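PDB 3TC8: leucine aminopeptidase from Parabacteroides distasonis, which probably acts as a zinc-dependent exopeptidase of the M28 family, removing residues from the amino end of peptides, although a glutaminyl cyclase activity is also possible. Local coordinates for residues Y75-F89 / G150-P164. Residues are numbered along the deposited sequence; the frame is centred on the assembly and turned at random. Where two conformers were deposited one is given.
Sequences YDGTKLEARNIIGSF and GIDIIFFDAEDYGTP
Ile85 and Phe155 exchange two backbone hydrogen bonds, Ile85 N to Phe155 O (2.9 Å) and Phe155 N to Ile85 O, and Gly87 with Ile153 repeats the pattern. Strands 79-89 and 150-156, 167° apart in direction, are thus antiparallel neighbours in the mixed sheet of this zinc exopeptidase fold. This buried half is close-packed: Ile86 and Ile154 lie alongside each other, CG1 to CG1 3.8 Å. In one of its two conformers, Ser88 OG donates to Asp152 OD1 (2.7 Å), while Arg96 and Tyr191 take Asp152 OD2. Beyond the end of strand 150-156, side-chain oxygens take over as acceptors from backbone carbonyls. Asp157 N points almost straight at Asn84 OD1 (2.9 Å, 174° at the hydrogen), and Arg83 N meets the anti lone pair of Asp157 OD2 at 2.7 Å; with CG anti to its own N (chi1 -158°), Asp157 reaches back across to Arg83.

The loop end is water-bridged, Tyr75 N to Tyr161 O and Thr78 OG1 to Tyr161 OH, and these three residues are partly exposed. Leu80 is tucked inward, CD2 over a face of the Tyr161 ring. The Tyr75 ring is nonetheless closely packed: Thr163 CA lies 4.0 Å from its centroid, a CH-pi contact, and Pro164 CD 3.3 Å from Tyr75 CZ. With an alanine replacing Tyr75, both would probably lose this ring and Tyr108 OH its hydroxyl partner. The backbone ladder and Asn84/Asp157 bonds probably help set the course of the loop carrying Asp160, which binds zinc with Asp127 and His281.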
ATOM      1  N   TYR A  75      12.342 -13.179  -9.432  1.00 11.17           N
ATOM      2  CA  TYR A  75      13.494 -13.939  -8.926  1.00 12.70           C
ATOM      3  C   TYR A  75      13.783 -15.209  -9.722  1.00 12.98           C
ATOM      4  O   TYR A  75      14.931 -15.647  -9.764  1.00 15.41           O
ATOM      5  CB  TYR A  75      13.273 -14.310  -7.438  1.00 12.28           C
ATOM      6  CG  TYR A  75      12.258 -15.405  -7.276  1.00 10.99           C
ATOM      7  CD1 TYR A  75      10.868 -15.146  -7.300  1.00 11.43           C
ATOM      8  CD2 TYR A  75      12.667 -16.721  -7.179  1.00 12.44           C
ATOM      9  CE1 TYR A  75       9.966 -16.168  -7.262  1.00 11.49           C
ATOM     10  CE2 TYR A  75      11.749 -17.744  -7.139  1.00 12.52           C
ATOM     11  CZ  TYR A  75      10.400 -17.475  -7.195  1.00 12.06           C
ATOM     12  OH  TYR A  75       9.505 -18.521  -7.167  1.00 13.03           O
ATOM     13  N   ASP A  76      12.748 -15.814 -10.314  1.00 12.96           N
ATOM     14  CA  ASP A  76      12.854 -17.094 -11.057  1.00 14.69           C
ATOM     15  C   ASP A  76      13.011 -16.846 -12.539  1.00 14.87           C
ATOM     16  O   ASP A  76      12.966 -17.789 -13.327  1.00 17.60           O
ATOM     17  CB  ASP A  76      11.642 -18.002 -10.788  1.00 15.86           C
ATOM     18  CG  ASP A  76      10.335 -17.459 -11.292  1.00 16.64           C
ATOM     19  OD1 ASP A  76      10.297 -16.305 -11.786  1.00 15.63           O
ATOM     20  OD2 ASP A  76       9.342 -18.244 -11.258  1.00 20.46           O
ATOM     21  N   GLY A  77      13.190 -15.598 -12.954  1.00 14.27           N
ATOM     22  CA  GLY A  77      13.305 -15.261 -14.374  1.00 15.17           C
ATOM     23  C   GLY A  77      11.983 -14.951 -15.053  1.00 14.71           C
ATOM     24  O   GLY A  77      12.022 -14.539 -16.215  1.00 16.75           O
ATOM     25  N   THR A  78      10.838 -15.138 -14.413  1.00 15.20           N
ATOM     26  CA  THR A  78       9.546 -14.858 -15.071  1.00 15.51           C
ATOM     27  C   THR A  78       9.518 -13.365 -15.445  1.00 14.77           C
ATOM     28  O   THR A  78       9.815 -12.498 -14.612  1.00 14.48           O
ATOM     29  CB  THR A  78       8.342 -15.167 -14.130  1.00 16.69           C
ATOM     30  OG1 THR A  78       8.459 -16.513 -13.677  1.00 18.41           O
ATOM     31  CG2 THR A  78       6.979 -15.011 -14.847  1.00 18.26           C
ATOM     32  N   LYS A  79       9.106 -13.084 -16.666  1.00 13.71           N
ATOM     33  CA  LYS A  79       8.902 -11.748 -17.119  1.00 13.10           C
ATOM     34  C   LYS A  79       7.476 -11.361 -16.713  1.00 12.85           C
ATOM     35  O   LYS A  79       6.485 -11.984 -17.149  1.00 16.37           O
ATOM     36  CB  LYS A  79       9.107 -11.703 -18.624  1.00 14.26           C
ATOM     37  CG  LYS A  79      10.566 -12.038 -19.046  1.00 16.18           C
ATOM     38  CD  LYS A  79      11.566 -11.058 -18.530  1.00 17.33           C
ATOM     39  CE  LYS A  79      12.985 -11.502 -18.844  1.00 20.94           C
ATOM     40  NZ  LYS A  79      13.972 -10.503 -18.358  1.00 23.85           N
ATOM     41  N   LEU A  80       7.363 -10.329 -15.909  1.00 11.76           N
ATOM     42  CA  LEU A  80       6.089  -9.835 -15.387  1.00 11.19           C
ATOM     43  C   LEU A  80       5.646  -8.625 -16.159  1.00 11.53           C
ATOM     44  O   LEU A  80       6.389  -7.638 -16.280  1.00 11.79           O
ATOM     45  CB  LEU A  80       6.235  -9.463 -13.915  1.00 11.13           C
ATOM     46  CG  LEU A  80       6.768 -10.544 -12.989  1.00 12.61           C
ATOM     47  CD1 LEU A  80       6.853 -10.012 -11.544  1.00 13.60           C
ATOM     48  CD2 LEU A  80       5.952 -11.842 -13.086  1.00 14.17           C
ATOM     49  N   GLU A  81       4.416  -8.687 -16.668  1.00 11.50           N
ATOM     50  CA  GLU A  81       3.770  -7.573 -17.362  0.50 11.61           C
ATOM     51  C   GLU A  81       3.205  -6.634 -16.306  1.00 11.11           C
ATOM     52  O   GLU A  81       2.034  -6.747 -15.902  1.00 11.95           O
ATOM     53  CB  GLU A  81       2.663  -8.146 -18.255  0.50 12.51           C
ATOM     54  CG  GLU A  81       3.234  -9.130 -19.257  0.50 13.59           C
ATOM     55  CD  GLU A  81       2.215  -9.776 -20.170  0.50 17.66           C
ATOM     56  OE1 GLU A  81       1.101 -10.138 -19.657  0.50 17.62           O
ATOM     57  OE2 GLU A  81       2.598  -9.976 -21.392  0.50 19.06           O
ATOM     58  N   ALA A  82       4.057  -5.779 -15.764  1.00 10.72           N
ATOM     59  CA  ALA A  82       3.733  -4.942 -14.611  1.00 10.07           C
ATOM     60  C   ALA A  82       3.112  -3.621 -15.049  1.00  9.63           C
ATOM     61  O   ALA A  82       3.367  -3.107 -16.152  1.00 10.87           O
ATOM     62  CB  ALA A  82       4.988  -4.701 -13.795  1.00 11.84           C
ATOM     63  N   ARG A  83       2.309  -3.067 -14.151  1.00  8.92           N
ATOM     64  CA  ARG A  83       1.617  -1.819 -14.394  1.00  9.15           C
ATOM     65  C   ARG A  83       1.484  -1.068 -13.074  1.00  8.73           C
ATOM     66  O   ARG A  83       0.719  -1.454 -12.197  1.00  9.05           O
ATOM     67  CB  ARG A  83       0.241  -2.087 -15.007  1.00  9.90           C
ATOM     68  CG  ARG A  83      -0.575  -0.849 -15.172  1.00 11.49           C
ATOM     69  CD  ARG A  83      -1.771  -0.939 -16.057  1.00 14.03           C
ATOM     70  NE  ARG A  83      -2.602  -2.119 -15.762  1.00 12.35           N
ATOM     71  CZ  ARG A  83      -3.852  -2.289 -16.187  1.00 11.83           C
ATOM     72  NH1 ARG A  83      -4.554  -1.269 -16.617  1.00 12.28           N
ATOM     73  NH2 ARG A  83      -4.395  -3.468 -16.081  1.00 11.68           N
ATOM     74  N   ASN A  84       2.279  -0.012 -12.914  1.00  8.96           N
ATOM     75  CA  ASN A  84       2.090   0.926 -11.807  1.00  8.84           C
ATOM     76  C   ASN A  84       1.028   1.936 -12.221  1.00  8.72           C
ATOM     77  O   ASN A  84       1.013   2.386 -13.355  1.00 10.73           O
ATOM     78  CB  ASN A  84       3.386   1.657 -11.460  1.00  9.12           C
ATOM     79  CG  ASN A  84       4.504   0.753 -11.010  1.00  8.31           C
ATOM     80  OD1 ASN A  84       4.297  -0.188 -10.242  1.00  8.53           O
ATOM     81  ND2 ASN A  84       5.735   1.086 -11.428  1.00  9.33           N
ATOM     82  N   ILE A  85       0.114   2.246 -11.313  1.00  8.59           N
ATOM     83  CA  ILE A  85      -1.005   3.126 -11.606  1.00  9.27           C
ATOM     84  C   ILE A  85      -0.904   4.358 -10.744  1.00  8.41           C
ATOM     85  O   ILE A  85      -0.899   4.266  -9.531  1.00  9.36           O
ATOM     86  CB  ILE A  85      -2.338   2.392 -11.428  1.00  8.87           C
ATOM     87  CG1 ILE A  85      -2.401   1.103 -12.256  1.00 11.02           C
ATOM     88  CG2 ILE A  85      -3.527   3.307 -11.704  1.00 12.00           C
ATOM     89  CD1 ILE A  85      -3.510   0.158 -11.904  1.00 14.35           C
ATOM     90  N   ILE A  86      -0.823   5.515 -11.399  1.00  9.22           N
ATOM     91  CA  ILE A  86      -0.606   6.775 -10.725  1.00  8.78           C
ATOM     92  C   ILE A  86      -1.785   7.716 -10.981  1.00  9.23           C
ATOM     93  O   ILE A  86      -2.140   7.912 -12.112  1.00 10.35           O
ATOM     94  CB  ILE A  86       0.688   7.484 -11.210  1.00 10.94           C
ATOM     95  CG1 ILE A  86       1.921   6.606 -10.996  1.00 11.94           C
ATOM     96  CG2 ILE A  86       0.845   8.852 -10.510  1.00 12.27           C
ATOM     97  CD1 ILE A  86       2.444   5.873 -12.149  1.00 16.20           C
ATOM     98  N   GLY A  87      -2.377   8.232  -9.913  1.00  8.60           N
ATOM     99  CA  GLY A  87      -3.407   9.265 -10.029  1.00  9.06           C
ATOM    100  C   GLY A  87      -2.963  10.515  -9.361  1.00  8.94           C
ATOM    101  O   GLY A  87      -2.721  10.559  -8.166  1.00 10.05           O
ATOM    102  N   SER A  88      -2.879  11.586 -10.123  1.00  9.73           N
ATOM    103  CA  SER A  88      -2.362  12.860  -9.606  0.60  9.77           C
ATOM    104  C   SER A  88      -3.480  13.900  -9.539  1.00 10.36           C
ATOM    105  O   SER A  88      -4.172  14.180 -10.549  1.00 11.50           O
ATOM    106  CB  SER A  88      -1.243  13.406 -10.491  0.60  9.73           C
ATOM    107  OG  SER A  88      -0.178  12.476 -10.587  0.60  9.69           O
ATOM    108  N   PHE A  89      -3.635  14.491  -8.370  1.00 10.45           N
ATOM    109  CA  PHE A  89      -4.578  15.578  -8.166  1.00 10.96           C
ATOM    110  C   PHE A  89      -3.787  16.872  -8.033  1.00 13.29           C
ATOM    111  O   PHE A  89      -2.667  16.909  -7.509  1.00 13.43           O
ATOM    112  CB  PHE A  89      -5.366  15.322  -6.911  1.00 11.81           C
ATOM    113  CG  PHE A  89      -6.254  14.127  -6.971  1.00 11.77           C
ATOM    114  CD1 PHE A  89      -7.550  14.222  -7.466  1.00 12.68           C
ATOM    115  CD2 PHE A  89      -5.857  12.921  -6.429  1.00 12.48           C
ATOM    116  CE1 PHE A  89      -8.399  13.155  -7.428  1.00 12.69           C
ATOM    117  CE2 PHE A  89      -6.713  11.871  -6.407  1.00 13.76           C
ATOM    118  CZ  PHE A  89      -7.992  11.973  -6.920  1.00 13.96           C
ATOM    119  N   GLY A 150      -0.776  19.265  -3.742  1.00 12.14           N
ATOM    120  CA  GLY A 150      -0.916  18.198  -4.710  1.00 11.55           C
ATOM    121  C   GLY A 150      -0.837  16.840  -4.033  1.00  9.51           C
ATOM    122  O   GLY A 150      -0.108  16.699  -3.074  1.00 11.65           O
ATOM    123  N   ILE A 151      -1.614  15.886  -4.515  1.00 10.04           N
ATOM    124  CA  ILE A 151      -1.564  14.521  -4.014  1.00  8.79           C
ATOM    125  C   ILE A 151      -1.370  13.594  -5.166  1.00  9.01           C
ATOM    126  O   ILE A 151      -2.093  13.659  -6.174  1.00 10.47           O
ATOM    127  CB  ILE A 151      -2.891  14.111  -3.308  1.00  9.90           C
ATOM    128  CG1 ILE A 151      -3.225  15.072  -2.141  1.00 11.00           C
ATOM    129  CG2 ILE A 151      -2.787  12.677  -2.828  1.00 11.02           C
ATOM    130  CD1 ILE A 151      -2.291  15.054  -0.955  1.00 12.91           C
ATOM    131  N   ASP A 152      -0.405  12.688  -5.048  1.00  8.45           N
ATOM    132  CA  ASP A 152      -0.244  11.585  -5.996  1.00  8.77           C
ATOM    133  C   ASP A 152      -0.584  10.294  -5.265  1.00  8.30           C
ATOM    134  O   ASP A 152      -0.031  10.029  -4.216  1.00 10.10           O
ATOM    135  CB  ASP A 152       1.176  11.542  -6.543  1.00  9.10           C
ATOM    136  CG  ASP A 152       1.543  12.860  -7.173  1.00 10.07           C
ATOM    137  OD1 ASP A 152       0.906  13.196  -8.195  1.00 10.85           O
ATOM    138  OD2 ASP A 152       2.419  13.569  -6.599  1.00 10.55           O
ATOM    139  N   ILE A 153      -1.516   9.555  -5.838  1.00  8.02           N
ATOM    140  CA  ILE A 153      -1.897   8.223  -5.366  1.00  8.30           C
ATOM    141  C   ILE A 153      -1.164   7.251  -6.286  1.00  8.30           C
ATOM    142  O   ILE A 153      -1.410   7.305  -7.505  1.00  9.24           O
ATOM    143  CB  ILE A 153      -3.400   8.005  -5.467  1.00  8.82           C
ATOM    144  CG1 ILE A 153      -4.246   9.081  -4.774  1.00 10.60           C
ATOM    145  CG2 ILE A 153      -3.763   6.602  -5.083  1.00  9.59           C
ATOM    146  CD1 ILE A 153      -4.147   9.064  -3.297  1.00 11.51           C
ATOM    147  N   ILE A 154      -0.371   6.371  -5.745  1.00  7.06           N
ATOM    148  CA  ILE A 154       0.310   5.359  -6.570  1.00  7.63           C
ATOM    149  C   ILE A 154       0.023   3.956  -6.051  1.00  6.83           C
ATOM    150  O   ILE A 154       0.234   3.654  -4.901  1.00  7.42           O
ATOM    151  CB  ILE A 154       1.828   5.561  -6.741  1.00  8.01           C
ATOM    152  CG1 ILE A 154       2.094   6.978  -7.260  1.00  9.02           C
ATOM    153  CG2 ILE A 154       2.367   4.464  -7.670  1.00  9.57           C
ATOM    154  CD1 ILE A 154       3.573   7.271  -7.617  1.00 11.26           C
ATOM    155  N   PHE A 155      -0.485   3.137  -6.997  1.00  7.31           N
ATOM    156  CA  PHE A 155      -0.616   1.715  -6.784  1.00  7.34           C
ATOM    157  C   PHE A 155       0.563   1.032  -7.510  1.00  7.26           C
ATOM    158  O   PHE A 155       0.608   0.996  -8.729  1.00  7.95           O
ATOM    159  CB  PHE A 155      -1.954   1.201  -7.277  1.00  7.82           C
ATOM    160  CG  PHE A 155      -3.161   1.955  -6.732  1.00  8.04           C
ATOM    161  CD1 PHE A 155      -3.204   2.427  -5.436  1.00  7.86           C
ATOM    162  CD2 PHE A 155      -4.245   2.155  -7.560  1.00  8.65           C
ATOM    163  CE1 PHE A 155      -4.341   3.103  -4.995  1.00  9.00           C
ATOM    164  CE2 PHE A 155      -5.406   2.813  -7.092  1.00  8.80           C
ATOM    165  CZ  PHE A 155      -5.406   3.276  -5.790  1.00  9.23           C
ATOM    166  N   PHE A 156       1.492   0.530  -6.707  1.00  7.43           N
ATOM    167  CA  PHE A 156       2.692  -0.137  -7.228  1.00  7.51           C
ATOM    168  C   PHE A 156       2.423  -1.628  -7.434  1.00  7.16           C
ATOM    169  O   PHE A 156       1.801  -2.285  -6.631  1.00  7.40           O
ATOM    170  CB  PHE A 156       3.864   0.060  -6.268  1.00  8.07           C
ATOM    171  CG  PHE A 156       4.415   1.452  -6.271  1.00  7.95           C
ATOM    172  CD1 PHE A 156       5.086   1.945  -7.354  1.00  8.08           C
ATOM    173  CD2 PHE A 156       4.320   2.268  -5.142  1.00  8.24           C
ATOM    174  CE1 PHE A 156       5.620   3.197  -7.353  1.00  8.87           C
ATOM    175  CE2 PHE A 156       4.874   3.545  -5.167  1.00  8.66           C
ATOM    176  CZ  PHE A 156       5.551   3.991  -6.250  1.00  8.83           C
ATOM    177  N   ASP A 157       2.942  -2.112  -8.546  1.00  7.91           N
ATOM    178  CA  ASP A 157       2.794  -3.504  -8.925  1.00  8.11           C
ATOM    179  C   ASP A 157       3.978  -4.333  -8.531  1.00  8.00           C
ATOM    180  O   ASP A 157       5.043  -3.833  -8.137  1.00  8.77           O
ATOM    181  CB  ASP A 157       2.603  -3.597 -10.461  1.00  8.59           C
ATOM    182  CG  ASP A 157       1.931  -4.848 -10.955  1.00  8.43           C
ATOM    183  OD1 ASP A 157       1.512  -5.712 -10.149  1.00  8.72           O
ATOM    184  OD2 ASP A 157       1.731  -4.903 -12.189  1.00  9.74           O
ATOM    185  N   ALA A 158       3.766  -5.634  -8.549  1.00  8.86           N
ATOM    186  CA  ALA A 158       4.840  -6.613  -8.437  1.00  8.75           C
ATOM    187  C   ALA A 158       5.647  -6.402  -7.154  1.00  8.80           C
ATOM    188  O   ALA A 158       6.867  -6.620  -7.144  1.00  9.48           O
ATOM    189  CB  ALA A 158       5.694  -6.618  -9.670  1.00 10.48           C
ATOM    190  N   GLU A 159       4.975  -6.091  -6.053  1.00  9.22           N
ATOM    191  CA  GLU A 159       5.631  -5.972  -4.784  1.00  8.78           C
ATOM    192  C   GLU A 159       5.877  -7.319  -4.117  1.00  8.17           C
ATOM    193  O   GLU A 159       6.832  -7.446  -3.363  1.00  9.02           O
ATOM    194  CB  GLU A 159       4.810  -5.067  -3.853  1.00  9.80           C
ATOM    195  CG  GLU A 159       5.397  -4.875  -2.450  1.00 11.89           C
ATOM    196  CD  GLU A 159       5.155  -5.962  -1.433  1.00 15.67           C
ATOM    197  OE1 GLU A 159       4.130  -6.672  -1.583  1.00 15.83           O
ATOM    198  OE2 GLU A 159       6.012  -6.089  -0.484  1.00 22.78           O
ATOM    199  N   ASP A 160       4.952  -8.251  -4.359  1.00  8.14           N
ATOM    200  CA  ASP A 160       4.839  -9.440  -3.494  1.00  8.40           C
ATOM    201  C   ASP A 160       5.137 -10.742  -4.270  1.00  8.44           C
ATOM    202  O   ASP A 160       4.583 -11.788  -3.933  1.00  9.16           O
ATOM    203  CB  ASP A 160       3.470  -9.495  -2.825  1.00  9.27           C
ATOM    204  CG  ASP A 160       3.534  -9.942  -1.398  1.00 10.67           C
ATOM    205  OD1 ASP A 160       4.623 -10.085  -0.827  1.00 15.17           O
ATOM    206  OD2 ASP A 160       2.498 -10.127  -0.804  1.00 12.98           O
ATOM    207  N   TYR A 161       6.076 -10.657  -5.198  1.00  8.49           N
ATOM    208  CA  TYR A 161       6.528 -11.776  -6.040  1.00  9.20           C
ATOM    209  C   TYR A 161       7.983 -12.136  -5.693  1.00  8.89           C
ATOM    210  O   TYR A 161       8.695 -12.713  -6.508  1.00 10.35           O
ATOM    211  CB  TYR A 161       6.354 -11.416  -7.535  1.00  9.61           C
ATOM    212  CG  TYR A 161       5.956 -12.537  -8.479  1.00  9.95           C
ATOM    213  CD1 TYR A 161       6.805 -13.621  -8.776  1.00 10.82           C
ATOM    214  CD2 TYR A 161       4.748 -12.482  -9.162  1.00 10.41           C
ATOM    215  CE1 TYR A 161       6.415 -14.565  -9.694  1.00 12.35           C
ATOM    216  CE2 TYR A 161       4.382 -13.415 -10.114  1.00 11.29           C
ATOM    217  CZ  TYR A 161       5.244 -14.461 -10.364  1.00 12.25           C
ATOM    218  OH  TYR A 161       4.869 -15.393 -11.323  1.00 15.19           O
ATOM    219  N   GLY A 162       8.414 -11.851  -4.478  1.00  8.76           N
ATOM    220  CA  GLY A 162       9.763 -12.165  -4.047  1.00  9.13           C
ATOM    221  C   GLY A 162       9.948 -13.634  -3.753  1.00  9.35           C
ATOM    222  O   GLY A 162       8.997 -14.421  -3.682  1.00  9.65           O
ATOM    223  N   THR A 163      11.206 -14.017  -3.594  1.00  9.23           N
ATOM    224  CA  THR A 163      11.602 -15.410  -3.397  1.00  9.46           C
ATOM    225  C   THR A 163      10.754 -16.051  -2.309  1.00  9.57           C
ATOM    226  O   THR A 163      10.719 -15.550  -1.174  1.00 10.07           O
ATOM    227  CB  THR A 163      13.076 -15.495  -2.979  1.00  9.52           C
ATOM    228  OG1 THR A 163      13.862 -14.805  -3.957  1.00 10.35           O
ATOM    229  CG2 THR A 163      13.521 -16.954  -2.847  1.00 11.67           C
ATOM    230  N   PRO A 164      10.133 -17.215  -2.586  1.00  9.38           N
ATOM    231  CA  PRO A 164       9.336 -17.866  -1.545  1.00  9.34           C
ATOM    232  C   PRO A 164      10.177 -18.746  -0.622  1.00  9.54           C
ATOM    233  O   PRO A 164      11.312 -19.136  -0.937  1.00 10.02           O
ATOM    234  CB  PRO A 164       8.344 -18.692  -2.349  1.00 10.39           C
ATOM    235  CG  PRO A 164       9.064 -19.008  -3.589  1.00 11.16           C
ATOM    236  CD  PRO A 164       9.920 -17.828  -3.902  1.00  9.54           C
TER
HETATM  237  O   HOH W   1      10.844 -11.476  -7.673  1.00 10.85           O
HETATM  238  O   HOH W   2       6.504 -17.480 -11.807  1.00 22.90           O